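Long-range contacts in type VI immunity protein Atu4351 (Agrobacterium fabrum, PDB 6ITW), which probably neutralises a partner toxin of the type VI secretion system, protecting the bacterium that makes both from its own effector: residues Y32-I36 with T84-G88; E22-E26 with I44-L49; I107-H112 with A200-F206; K64-I68 with A193-T198. All coordinates share one frame; numbering follows the deposited sequence.

Contact 1 (Y32-I36 with T84-G88)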
loop_
_atom_site.group_PDB
_atom_site.type_symbol
_atom_site.label_atom_id
_atom_site.label_comp_id
_atom_site.label_asym_id
_atom_site.label_seq_id
_atom_site.Cartn_x
_atom_site.Cartn_y
_atom_site.Cartn_z
ATOM N N TYR A 32 1.144 -5.081 -17.908
ATOM C CA TYR A 32 2.039 -4.174 -17.192
ATOM C C TYR A 32 3.472 -4.196 -17.715
ATOM O O TYR A 32 4.359 -3.606 -17.083
ATOM C CB TYR A 32 1.985 -4.467 -15.687
ATOM C CG TYR A 32 0.609 -4.158 -15.144
ATOM C CD1 TYR A 32 0.249 -2.852 -14.871
ATOM C CD2 TYR A 32 -0.356 -5.161 -14.967
ATOM C CE1 TYR A 32 -1.013 -2.531 -14.405
ATOM C CE2 TYR A 32 -1.644 -4.845 -14.496
ATOM C CZ TYR A 32 -1.955 -3.513 -14.213
ATOM O OH TYR A 32 -3.204 -3.120 -13.750
ATOM N N LYS A 33 3.709 -4.817 -18.873
ATOM C CA LYS A 33 5.022 -4.774 -19.514
ATOM C C LYS A 33 5.487 -3.336 -19.733
ATOM O O LYS A 33 4.756 -2.506 -20.287
ATOM C CB LYS A 33 4.978 -5.513 -20.852
ATOM C CG LYS A 33 6.302 -5.494 -21.611
ATOM C CD LYS A 33 6.155 -6.026 -23.037
ATOM C CE LYS A 33 7.519 -6.190 -23.703
ATOM N NZ LYS A 33 7.533 -5.704 -25.119
ATOM N N ASN A 34 6.712 -3.050 -19.293
ATOM C CA ASN A 34 7.315 -1.716 -19.309
ATOM C C ASN A 34 6.578 -0.707 -18.433
ATOM O O ASN A 34 6.911 0.480 -18.448
ATOM C CB ASN A 34 7.432 -1.158 -20.729
ATOM C CG ASN A 34 8.369 -1.961 -21.583
ATOM O OD1 ASN A 34 7.978 -2.465 -22.637
ATOM N ND2 ASN A 34 9.617 -2.103 -21.130
ATOM N N ARG A 35 5.591 -1.143 -17.657
ATOM C CA ARG A 35 4.970 -0.262 -16.686
ATOM C C ARG A 35 5.300 -0.626 -15.246
ATOM O O ARG A 35 5.282 0.258 -14.385
ATOM C CB ARG A 35 3.451 -0.232 -16.911
ATOM C CG ARG A 35 3.093 0.705 -18.062
ATOM C CD ARG A 35 1.868 0.293 -18.832
ATOM N NE ARG A 35 0.721 0.055 -17.971
ATOM C CZ ARG A 35 -0.515 -0.112 -18.429
ATOM N NH1 ARG A 35 -0.744 -0.052 -19.737
ATOM N NH2 ARG A 35 -1.516 -0.335 -17.587
ATOM N N ILE A 36 5.640 -1.884 -14.974
ATOM C CA ILE A 36 6.128 -2.338 -13.673
ATOM C C ILE A 36 7.411 -3.107 -13.962
ATOM O O ILE A 36 7.439 -3.879 -14.931
ATOM C CB ILE A 36 5.089 -3.218 -12.958
ATOM C CG1 ILE A 36 3.760 -2.462 -12.774
ATOM C CG2 ILE A 36 5.638 -3.736 -11.631
ATOM C CD1 ILE A 36 2.642 -3.315 -12.164
ATOM N N THR A 84 -0.112 4.622 -11.963
ATOM C CA THR A 84 0.174 4.214 -10.594
ATOM C C THR A 84 -0.559 2.916 -10.313
ATOM O O THR A 84 -1.769 2.814 -10.546
ATOM C CB THR A 84 -0.235 5.290 -9.590
ATOM O OG1 THR A 84 0.275 6.563 -10.020
ATOM C CG2 THR A 84 0.314 4.946 -8.195
ATOM N N HIS A 85 0.173 1.927 -9.818
ATOM C CA HIS A 85 -0.325 0.559 -9.782
ATOM C C HIS A 85 -0.184 0.004 -8.377
ATOM O O HIS A 85 0.922 -0.028 -7.831
ATOM C CB HIS A 85 0.427 -0.295 -10.804
ATOM C CG HIS A 85 0.539 0.374 -12.134
ATOM N ND1 HIS A 85 -0.555 0.583 -12.949
ATOM C CD2 HIS A 85 1.594 0.945 -12.761
ATOM C CE1 HIS A 85 -0.169 1.226 -14.037
ATOM N NE2 HIS A 85 1.129 1.460 -13.946
ATOM N N ALA A 86 -1.300 -0.453 -7.813
ATOM C CA ALA A 86 -1.321 -1.004 -6.459
ATOM C C ALA A 86 -0.743 -2.419 -6.474
ATOM O O ALA A 86 -1.269 -3.300 -7.166
ATOM C CB ALA A 86 -2.751 -1.011 -5.913
ATOM N N LEU A 87 0.316 -2.648 -5.693
ATOM C CA LEU A 87 0.990 -3.943 -5.683
ATOM C C LEU A 87 0.685 -4.785 -4.452
ATOM O O LEU A 87 0.758 -6.018 -4.529
ATOM C CB LEU A 87 2.508 -3.758 -5.782
ATOM C CG LEU A 87 2.987 -2.871 -6.934
ATOM C CD1 LEU A 87 4.500 -2.741 -6.903
ATOM C CD2 LEU A 87 2.505 -3.404 -8.285
ATOM N N GLY A 88 0.363 -4.154 -3.325
ATOM C CA GLY A 88 0.060 -4.863 -2.092
ATOM C C GLY A 88 -0.314 -3.861 -1.024
ATOM O O GLY A 88 -0.244 -2.644 -1.232
HETATM O O HOH W 1 -3.044 -0.331 -12.316
#
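His85 carries this contact, its imidazole pushed from strand 84-90 into the turn that holds Tyr32, Arg35 and Ile36. The CB of His85 already points at the turn; with CG anti to the carbonyl carbon (chi1 -47°) the ring takes its place against Tyr32 and Ile36. Tyr32 meets it in a T-shaped pair: the tyrosine presents an edge to the imidazole face, with planes at 75° and Tyr32 CE1 3.5 Å from His85 ND1. A water joins the two polar atoms as well, lying 2.7 Å from His85 ND1 and 3.1 Å from Tyr32 OH. The other ring nitrogen, NE2, is hydrogen-bonded to Glu100, so both nitrogens have partners and rotation of the ring is restrained. Histidine suits this buried place because it offers a flat face for packing and two polar atoms at its rim. Arg35 adds its guanidinium, 23° from the imidazole plane, with NH2 4.1 Å from His85 CE1.

Ile36 supplies the apolar half. From its terminal methyl CD1 it is 4.0 Å to His85 CB and 3.9 Å to Leu87 CD2, the isoleucine and leucine chains running past each other in opposite directions. Within the turn, Tyr32 O accepts from both Arg35 N and Ile36 N, which holds its backbone together.

In the fold, the turn connects helix 26-31 to helix 38-47, and the second helix continues the packing, with Leu41 against Ile36 and Tyr40 against Leu87. On the strand, Leu87 and Gly88 both face Leu96 in a classic beta bulge, while Thr84 and Ala86 point away to helix 66-73.

Contact 2 (E22-E26 with I44-L49)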
loop_
_atom_site.group_PDB
_atom_site.type_symbol
_atom_site.label_atom_id
_atom_site.label_comp_id
_atom_site.label_asym_id
_atom_site.label_seq_id
_atom_site.Cartn_x
_atom_site.Cartn_y
_atom_site.Cartn_z
ATOM N N GLU A 22 -2.961 -16.167 -4.508
ATOM C CA GLU A 22 -3.817 -16.072 -5.681
ATOM C C GLU A 22 -2.931 -15.901 -6.916
ATOM O O GLU A 22 -1.902 -15.220 -6.862
ATOM C CB GLU A 22 -4.782 -14.896 -5.504
ATOM C CG GLU A 22 -5.529 -14.384 -6.727
ATOM C CD GLU A 22 -6.425 -13.163 -6.397
ATOM O OE1 GLU A 22 -6.192 -12.078 -6.975
ATOM O OE2 GLU A 22 -7.360 -13.288 -5.555
ATOM N N ILE A 23 -3.313 -16.552 -8.019
ATOM C CA ILE A 23 -2.530 -16.538 -9.256
ATOM C C ILE A 23 -2.732 -15.216 -9.981
ATOM O O ILE A 23 -3.861 -14.716 -10.092
ATOM C CB ILE A 23 -2.929 -17.717 -10.162
ATOM C CG1 ILE A 23 -2.335 -19.017 -9.649
ATOM C CG2 ILE A 23 -2.477 -17.481 -11.618
ATOM C CD1 ILE A 23 -2.779 -20.214 -10.465
HETATM N N MSE A 24 -1.647 -14.636 -10.485
HETATM C CA MSE A 24 -1.793 -13.496 -11.397
HETATM C C MSE A 24 -1.570 -14.009 -12.819
HETATM O O MSE A 24 -0.478 -14.482 -13.148
HETATM C CB MSE A 24 -0.824 -12.359 -11.061
HETATM C CG MSE A 24 -1.119 -11.102 -11.843
HETATM SE SE MSE A 24 -0.026 -9.559 -11.392
HETATM C CE MSE A 24 -0.705 -9.238 -9.664
ATOM N N GLY A 25 -2.627 -13.944 -13.641
ATOM C CA GLY A 25 -2.579 -14.537 -14.967
ATOM C C GLY A 25 -1.644 -13.810 -15.916
ATOM O O GLY A 25 -1.252 -12.654 -15.713
ATOM N N GLU A 26 -1.285 -14.507 -16.997
ATOM C CA GLU A 26 -0.330 -13.931 -17.943
ATOM C C GLU A 26 -0.913 -12.725 -18.668
ATOM O O GLU A 26 -0.199 -11.747 -18.925
ATOM C CB GLU A 26 0.140 -14.990 -18.936
ATOM C CG GLU A 26 1.230 -15.872 -18.356
ATOM C CD GLU A 26 2.466 -15.075 -17.966
ATOM O OE1 GLU A 26 2.665 -13.961 -18.508
ATOM O OE2 GLU A 26 3.241 -15.559 -17.116
ATOM N N ILE A 44 6.242 -12.256 -9.064
ATOM C CA ILE A 44 4.820 -12.567 -8.908
ATOM C C ILE A 44 4.418 -13.766 -9.764
ATOM O O ILE A 44 3.596 -14.604 -9.350
ATOM C CB ILE A 44 3.977 -11.329 -9.249
ATOM C CG1 ILE A 44 4.282 -10.223 -8.250
ATOM C CG2 ILE A 44 2.496 -11.684 -9.262
ATOM C CD1 ILE A 44 4.154 -10.654 -6.820
ATOM N N ARG A 45 4.962 -13.853 -10.980
ATOM C CA ARG A 45 4.665 -14.993 -11.845
ATOM C C ARG A 45 4.992 -16.311 -11.146
ATOM O O ARG A 45 4.243 -17.287 -11.251
ATOM C CB ARG A 45 5.448 -14.870 -13.157
ATOM C CG ARG A 45 5.303 -16.071 -14.088
ATOM C CD ARG A 45 6.234 -15.965 -15.321
ATOM N NE ARG A 45 5.752 -14.950 -16.248
ATOM C CZ ARG A 45 6.355 -13.788 -16.474
ATOM N NH1 ARG A 45 7.487 -13.483 -15.851
ATOM N NH2 ARG A 45 5.817 -12.927 -17.324
ATOM N N HIS A 46 6.096 -16.340 -10.403
ATOM C CA HIS A 46 6.499 -17.539 -9.687
ATOM C C HIS A 46 5.745 -17.705 -8.373
ATOM O O HIS A 46 5.160 -18.766 -8.109
ATOM C CB HIS A 46 8.001 -17.484 -9.434
ATOM C CG HIS A 46 8.810 -17.988 -10.582
ATOM N ND1 HIS A 46 9.380 -17.149 -11.516
ATOM C CD2 HIS A 46 9.131 -19.249 -10.960
ATOM C CE1 HIS A 46 10.026 -17.872 -12.413
ATOM N NE2 HIS A 46 9.893 -19.147 -12.097
ATOM N N ALA A 47 5.761 -16.680 -7.523
ATOM C CA ALA A 47 5.241 -16.858 -6.175
ATOM C C ALA A 47 3.739 -16.642 -6.083
ATOM O O ALA A 47 3.141 -17.031 -5.077
ATOM C CB ALA A 47 5.964 -15.924 -5.196
ATOM N N GLY A 48 3.110 -16.061 -7.105
ATOM C CA GLY A 48 1.725 -15.669 -6.957
ATOM C C GLY A 48 1.568 -14.449 -6.054
ATOM O O GLY A 48 2.519 -13.724 -5.764
ATOM N N LEU A 49 0.328 -14.241 -5.607
ATOM C CA LEU A 49 -0.092 -13.072 -4.828
ATOM C C LEU A 49 -0.582 -13.543 -3.467
ATOM O O LEU A 49 -1.761 -13.870 -3.322
ATOM C CB LEU A 49 -1.192 -12.319 -5.530
ATOM C CG LEU A 49 -0.923 -11.680 -6.879
ATOM C CD1 LEU A 49 -2.267 -11.326 -7.514
ATOM C CD2 LEU A 49 -0.028 -10.457 -6.688
HETATM O O HOH W 2 1.001 -15.531 -10.243
#
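Ile44, in the last turn of helix 38-47, packs its CG2 branch against Met24, 3.8 Å from Met24 CB; both branches are apolar and buried. The backbone oxygen of Ile44 accepts from a water 2.9 Å away, and this water accepts from Met24 N, so it links the loop to the helix end. Arg45 reaches across to Glu26. Its chain runs extended from the backbone and then bends at chi3 (-72°), bringing NE to 2.7 Å from Glu26 OE2 in a salt bridge. The carboxylate and guanidinium are nearly coplanar and OE2 uses its syn lone pair, while Asp42 holds NH1 of the same arginine. Gly48 leaves the helix with positive phi (73°), a conformation glycine adopts easily, and Glu22 O lies close to the site a side chain would need. Leu49 then begins a strand, and its backbone makes two bonds to Glu22: Leu49 N to Glu22 O at 2.7 Å and Glu22 N to Leu49 O at 2.9 Å. Both its methyls touch the terminal CE of Met24, modelled as selenomethionine, CD2 at a tight 3.3 Å. Glu22 turns its carboxylate to Lys64. The arrangement is that of a helix terminated by glycine whose chain goes straight into a strand, here opened by one antiparallel hydrogen-bonded pair joining strand 21-22 to strand 49-52, outermost in the sheet, within the GAD-like domain.

Contact 3 (I107-H112 with A200-F206)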
loop_
_atom_site.group_PDB
_atom_site.type_symbol
_atom_site.label_atom_id
_atom_site.label_comp_id
_atom_site.label_asym_id
_atom_site.label_seq_id
_atom_site.Cartn_x
_atom_site.Cartn_y
_atom_site.Cartn_z
ATOM N N ILE A 107 0.143 4.757 -0.225
ATOM C CA ILE A 107 -1.172 5.377 -0.115
ATOM C C ILE A 107 -1.769 4.912 1.208
ATOM O O ILE A 107 -2.248 3.775 1.323
ATOM C CB ILE A 107 -2.085 5.027 -1.294
ATOM C CG1 ILE A 107 -1.419 5.383 -2.629
ATOM C CG2 ILE A 107 -3.385 5.770 -1.175
ATOM C CD1 ILE A 107 -2.330 5.111 -3.857
ATOM N N ASN A 108 -1.735 5.786 2.214
ATOM C CA ASN A 108 -2.217 5.460 3.552
ATOM C C ASN A 108 -3.718 5.727 3.582
ATOM O O ASN A 108 -4.160 6.868 3.761
ATOM C CB ASN A 108 -1.458 6.264 4.601
ATOM C CG ASN A 108 -1.837 5.883 6.015
ATOM O OD1 ASN A 108 -2.974 5.481 6.280
ATOM N ND2 ASN A 108 -0.888 6.013 6.940
ATOM N N ILE A 109 -4.499 4.652 3.412
ATOM C CA ILE A 109 -5.956 4.739 3.301
ATOM C C ILE A 109 -6.589 5.143 4.631
ATOM O O ILE A 109 -7.587 5.876 4.666
ATOM C CB ILE A 109 -6.508 3.385 2.819
ATOM C CG1 ILE A 109 -6.220 3.184 1.338
ATOM C CG2 ILE A 109 -8.007 3.260 3.147
ATOM C CD1 ILE A 109 -7.087 4.012 0.439
ATOM N N LEU A 110 -6.055 4.626 5.739
ATOM C CA LEU A 110 -6.627 4.901 7.056
ATOM C C LEU A 110 -6.509 6.385 7.412
ATOM O O LEU A 110 -7.477 6.997 7.869
ATOM C CB LEU A 110 -5.921 4.037 8.109
ATOM C CG LEU A 110 -6.401 4.096 9.566
ATOM C CD1 LEU A 110 -7.850 3.725 9.622
ATOM C CD2 LEU A 110 -5.582 3.184 10.501
ATOM N N LEU A 111 -5.337 6.979 7.187
ATOM C CA LEU A 111 -5.028 8.332 7.631
ATOM C C LEU A 111 -5.137 9.370 6.520
ATOM O O LEU A 111 -4.982 10.562 6.799
ATOM C CB LEU A 111 -3.612 8.374 8.239
ATOM C CG LEU A 111 -3.416 7.482 9.479
ATOM C CD1 LEU A 111 -2.093 7.750 10.185
ATOM C CD2 LEU A 111 -4.604 7.637 10.444
ATOM N N HIS A 112 -5.411 8.943 5.285
ATOM C CA HIS A 112 -5.601 9.822 4.128
ATOM C C HIS A 112 -4.329 10.591 3.787
ATOM O O HIS A 112 -4.348 11.812 3.627
ATOM C CB HIS A 112 -6.779 10.774 4.326
ATOM C CG HIS A 112 -8.098 10.147 4.026
ATOM N ND1 HIS A 112 -8.889 10.548 2.970
ATOM C CD2 HIS A 112 -8.752 9.121 4.618
ATOM C CE1 HIS A 112 -9.984 9.810 2.938
ATOM N NE2 HIS A 112 -9.924 8.932 3.923
ATOM N N ALA A 200 -13.358 4.573 1.911
ATOM C CA ALA A 200 -12.363 5.463 2.492
ATOM C C ALA A 200 -11.786 6.414 1.452
ATOM O O ALA A 200 -11.618 7.607 1.719
ATOM C CB ALA A 200 -11.263 4.627 3.135
ATOM N N ALA A 201 -11.487 5.917 0.256
ATOM C CA ALA A 201 -10.823 6.784 -0.709
ATOM C C ALA A 201 -11.745 7.862 -1.259
ATOM O O ALA A 201 -11.267 8.756 -1.967
ATOM C CB ALA A 201 -10.257 5.962 -1.864
ATOM N N GLN A 202 -13.047 7.791 -0.970
ATOM C CA GLN A 202 -13.981 8.831 -1.367
ATOM C C GLN A 202 -14.437 9.685 -0.195
ATOM O O GLN A 202 -15.214 10.618 -0.393
ATOM C CB GLN A 202 -15.209 8.222 -2.048
ATOM C CG GLN A 202 -14.923 7.385 -3.254
ATOM C CD GLN A 202 -16.209 6.941 -3.917
ATOM O OE1 GLN A 202 -16.771 7.666 -4.730
ATOM N NE2 GLN A 202 -16.696 5.756 -3.556
ATOM N N ALA A 203 -13.986 9.390 1.014
ATOM C CA ALA A 203 -14.477 10.076 2.211
ATOM C C ALA A 203 -13.516 11.191 2.623
ATOM O O ALA A 203 -12.975 11.203 3.731
ATOM C CB ALA A 203 -14.674 9.069 3.349
ATOM N N GLY A 204 -13.285 12.132 1.714
ATOM C CA GLY A 204 -12.356 13.209 1.972
ATOM C C GLY A 204 -11.075 13.148 1.156
ATOM O O GLY A 204 -10.780 12.148 0.490
ATOM N N PRO A 205 -10.283 14.221 1.208
ATOM C CA PRO A 205 -9.066 14.311 0.385
ATOM C C PRO A 205 -7.879 13.613 1.037
ATOM O O PRO A 205 -7.924 13.192 2.190
ATOM C CB PRO A 205 -8.812 15.823 0.295
ATOM C CG PRO A 205 -9.365 16.351 1.587
ATOM C CD PRO A 205 -10.574 15.482 1.916
ATOM N N PHE A 206 -6.793 13.532 0.268
ATOM C CA PHE A 206 -5.521 12.976 0.712
ATOM C C PHE A 206 -4.448 14.051 0.697
ATOM O O PHE A 206 -4.385 14.861 -0.231
ATOM C CB PHE A 206 -5.066 11.827 -0.190
ATOM C CG PHE A 206 -5.823 10.572 0.017
ATOM C CD1 PHE A 206 -7.135 10.456 -0.432
ATOM C CD2 PHE A 206 -5.229 9.495 0.665
ATOM C CE1 PHE A 206 -7.839 9.286 -0.235
ATOM C CE2 PHE A 206 -5.926 8.330 0.873
ATOM C CZ PHE A 206 -7.232 8.221 0.424
#
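His112 and Phe206 lie one over the other in an offset stack, their centroids 4.3 Å apart and their planes at 25°. In each, CG is anti to the carbonyl carbon (chi1 -82° in His112, -75° in Phe206), and the two side chains cross at about a right angle, putting ND1 of the imidazole over the rim of the phenyl face. A histidine can stack like an aromatic and still use its edge: His112 ND1 donates to Pro205 O at 2.9 Å, meeting that oxygen from above its carbonyl plane. Next to ND1 on the ring, His112 CE1 is 3.0 Å from Ala200 O and also near the carbonyl oxygens of Ala203 and Gly204, an arrangement that probably suits its polarised C-H electrostatically. His112 O receives the CA-H of Phe206.

Ile109 sends its two branches different ways. CG2 touches Ala200 CB at 3.5 Å, the short alanine side chain letting the two backbones approach closely here, and CD1 reaches Phe206 CZ at 4.2 Å. Asn108 OD1 accepts from Leu111 N, an Asx motif that shapes the turn.

That turn joins strand 103-108 to strand 113-116, beside which strand 207-209 runs parallel, and helix 66-73 covers Ile109 and Phe206 through Ile68 and Ala72.

Contact 4 (K64-I68 with A193-T198)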
loop_
_atom_site.group_PDB
_atom_site.type_symbol
_atom_site.label_atom_id
_atom_site.label_comp_id
_atom_site.label_asym_id
_atom_site.label_seq_id
_atom_site.Cartn_x
_atom_site.Cartn_y
_atom_site.Cartn_z
ATOM N N LYS A 64 -7.195 -5.502 -10.010
ATOM C CA LYS A 64 -8.381 -5.621 -9.162
ATOM C C LYS A 64 -8.585 -4.406 -8.261
ATOM O O LYS A 64 -9.720 -4.146 -7.845
ATOM C CB LYS A 64 -8.303 -6.912 -8.329
ATOM C CG LYS A 64 -8.519 -8.165 -9.204
ATOM C CD LYS A 64 -8.141 -9.495 -8.534
ATOM C CE LYS A 64 -9.041 -9.832 -7.350
ATOM N NZ LYS A 64 -8.968 -11.292 -6.992
ATOM N N TYR A 65 -7.529 -3.644 -7.983
ATOM C CA TYR A 65 -7.597 -2.498 -7.079
ATOM C C TYR A 65 -7.362 -1.153 -7.769
ATOM O O TYR A 65 -7.141 -0.153 -7.075
ATOM C CB TYR A 65 -6.593 -2.684 -5.932
ATOM C CG TYR A 65 -6.977 -3.836 -5.016
ATOM C CD1 TYR A 65 -6.681 -5.157 -5.363
ATOM C CD2 TYR A 65 -7.668 -3.611 -3.826
ATOM C CE1 TYR A 65 -7.041 -6.224 -4.543
ATOM C CE2 TYR A 65 -8.040 -4.675 -2.997
ATOM C CZ TYR A 65 -7.719 -5.979 -3.365
ATOM O OH TYR A 65 -8.057 -7.035 -2.556
ATOM N N LYS A 66 -7.432 -1.082 -9.105
ATOM C CA LYS A 66 -7.112 0.176 -9.795
ATOM C C LYS A 66 -8.147 1.268 -9.517
ATOM O O LYS A 66 -7.808 2.461 -9.527
ATOM C CB LYS A 66 -6.985 -0.056 -11.306
ATOM C CG LYS A 66 -8.279 -0.546 -11.957
ATOM C CD LYS A 66 -8.043 -1.250 -13.300
ATOM C CE LYS A 66 -7.832 -0.281 -14.446
ATOM N NZ LYS A 66 -8.290 -0.888 -15.739
ATOM N N SER A 67 -9.400 0.896 -9.252
ATOM C CA SER A 67 -10.380 1.902 -8.866
ATOM C C SER A 67 -9.981 2.615 -7.577
ATOM O O SER A 67 -10.292 3.803 -7.407
ATOM C CB SER A 67 -11.765 1.276 -8.714
ATOM O OG SER A 67 -11.750 0.245 -7.739
ATOM N N ILE A 68 -9.302 1.923 -6.654
ATOM C CA ILE A 68 -8.880 2.599 -5.429
ATOM C C ILE A 68 -7.832 3.649 -5.751
ATOM O O ILE A 68 -7.899 4.781 -5.260
ATOM C CB ILE A 68 -8.367 1.589 -4.390
ATOM C CG1 ILE A 68 -9.437 0.530 -4.103
ATOM C CG2 ILE A 68 -7.925 2.297 -3.120
ATOM C CD1 ILE A 68 -10.819 1.083 -3.863
ATOM N N ALA A 193 -11.335 -5.692 1.674
ATOM C CA ALA A 193 -10.444 -4.552 1.446
ATOM C C ALA A 193 -10.959 -3.647 0.329
ATOM O O ALA A 193 -10.993 -2.419 0.484
ATOM C CB ALA A 193 -9.029 -5.039 1.127
ATOM N N LEU A 194 -11.370 -4.230 -0.806
ATOM C CA LEU A 194 -11.791 -3.404 -1.939
ATOM C C LEU A 194 -13.002 -2.539 -1.581
ATOM O O LEU A 194 -13.050 -1.356 -1.933
ATOM C CB LEU A 194 -12.104 -4.276 -3.158
ATOM C CG LEU A 194 -12.512 -3.493 -4.419
ATOM C CD1 LEU A 194 -11.380 -2.548 -4.869
ATOM C CD2 LEU A 194 -12.914 -4.435 -5.558
ATOM N N SER A 195 -13.992 -3.120 -0.894
ATOM C CA SER A 195 -15.171 -2.364 -0.472
ATOM C C SER A 195 -14.795 -1.252 0.493
ATOM O O SER A 195 -15.182 -0.094 0.299
ATOM C CB SER A 195 -16.188 -3.284 0.210
ATOM O OG SER A 195 -16.736 -4.184 -0.723
ATOM N N ALA A 196 -14.092 -1.610 1.581
ATOM C CA ALA A 196 -13.694 -0.627 2.585
ATOM C C ALA A 196 -12.845 0.478 1.960
ATOM O O ALA A 196 -13.076 1.665 2.213
ATOM C CB ALA A 196 -12.938 -1.323 3.720
HETATM N N MSE A 197 -11.879 0.108 1.116
HETATM C CA MSE A 197 -11.021 1.107 0.477
HETATM C C MSE A 197 -11.821 1.975 -0.475
HETATM O O MSE A 197 -11.513 3.152 -0.649
HETATM C CB MSE A 197 -9.865 0.454 -0.280
HETATM C CG MSE A 197 -8.867 -0.320 0.596
HETATM SE SE MSE A 197 -7.690 -1.294 -0.600
HETATM C CE MSE A 197 -6.296 -1.729 0.717
ATOM N N THR A 198 -12.852 1.395 -1.100
ATOM C CA THR A 198 -13.701 2.194 -1.975
ATOM C C THR A 198 -14.411 3.295 -1.190
ATOM O O THR A 198 -14.553 4.421 -1.678
ATOM C CB THR A 198 -14.696 1.296 -2.706
ATOM O OG1 THR A 198 -13.974 0.372 -3.534
ATOM C CG2 THR A 198 -15.635 2.119 -3.587
HETATM O O HOH W 3 -10.736 -6.951 -1.336
HETATM O O HOH W 4 -14.205 0.441 -6.236
#
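Apolar packing dominates where Ile68 and Tyr65 meet Leu194 and Met197. Leu194 extends with CG anti to its backbone N (chi1 -178°), and its CD1 branch touches both Ile68 CG1, at 3.7 Å, and Tyr65 CD2, at 4.0 Å. Ile68 crosses Met197 at about a right angle, with CD1 3.8 Å from Met197 CB. Tyr65 turns a ring edge to the methyl of Ala193, small enough to let the ring approach the helix.

A Met-aromatic contact is added by Met197, modelled as selenomethionine: its SE is 5.1 Å from the Tyr65 ring centroid and well off the ring normal.

Helix 66-73 and helix 193-200 lie together against the central sheet, where Ile68 and Met197 both rest on Ile95 and Met197 also meets Phe89; the first helix belongs to the GAD-like region, the second to the C-terminal Tdi1 region.

Polar links run through water. One water bridges Tyr65 OH and Leu194 N, at 2.9 and 2.8 Å, taking up a first-turn N-H of helix 193-200. Another sits between Ser67 OG and Thr198 OG1, donating to the latter, whose hydroxyl donates to Leu194 O. The carbonyl of Leu194 serves both Thr198 N and OG1, which arrive from opposite faces.

From the N terminus, contact 2 is the first to close, folding the loop after strand 21-22 back on the end of helix 38-47. Contact 1 opens within that loop and closes later, on strand 84-90, so the two cross. Contact 4 opens at 64-68 before contact 1 closes and ends at 193-198, crossing contact 1. Contact 3 opens at 107-112 inside that span and closes just beyond it, so contacts 3 and 4 cross as well. Glu22 to Lys64 joins contact 2 to contact 4, Ala86 to Tyr65 joins contact 1 to contact 4, and Ile109 to Ile68 joins contact 3 to contact 4, so helix 66-73 is tied to the sheet and to the C-terminal helix.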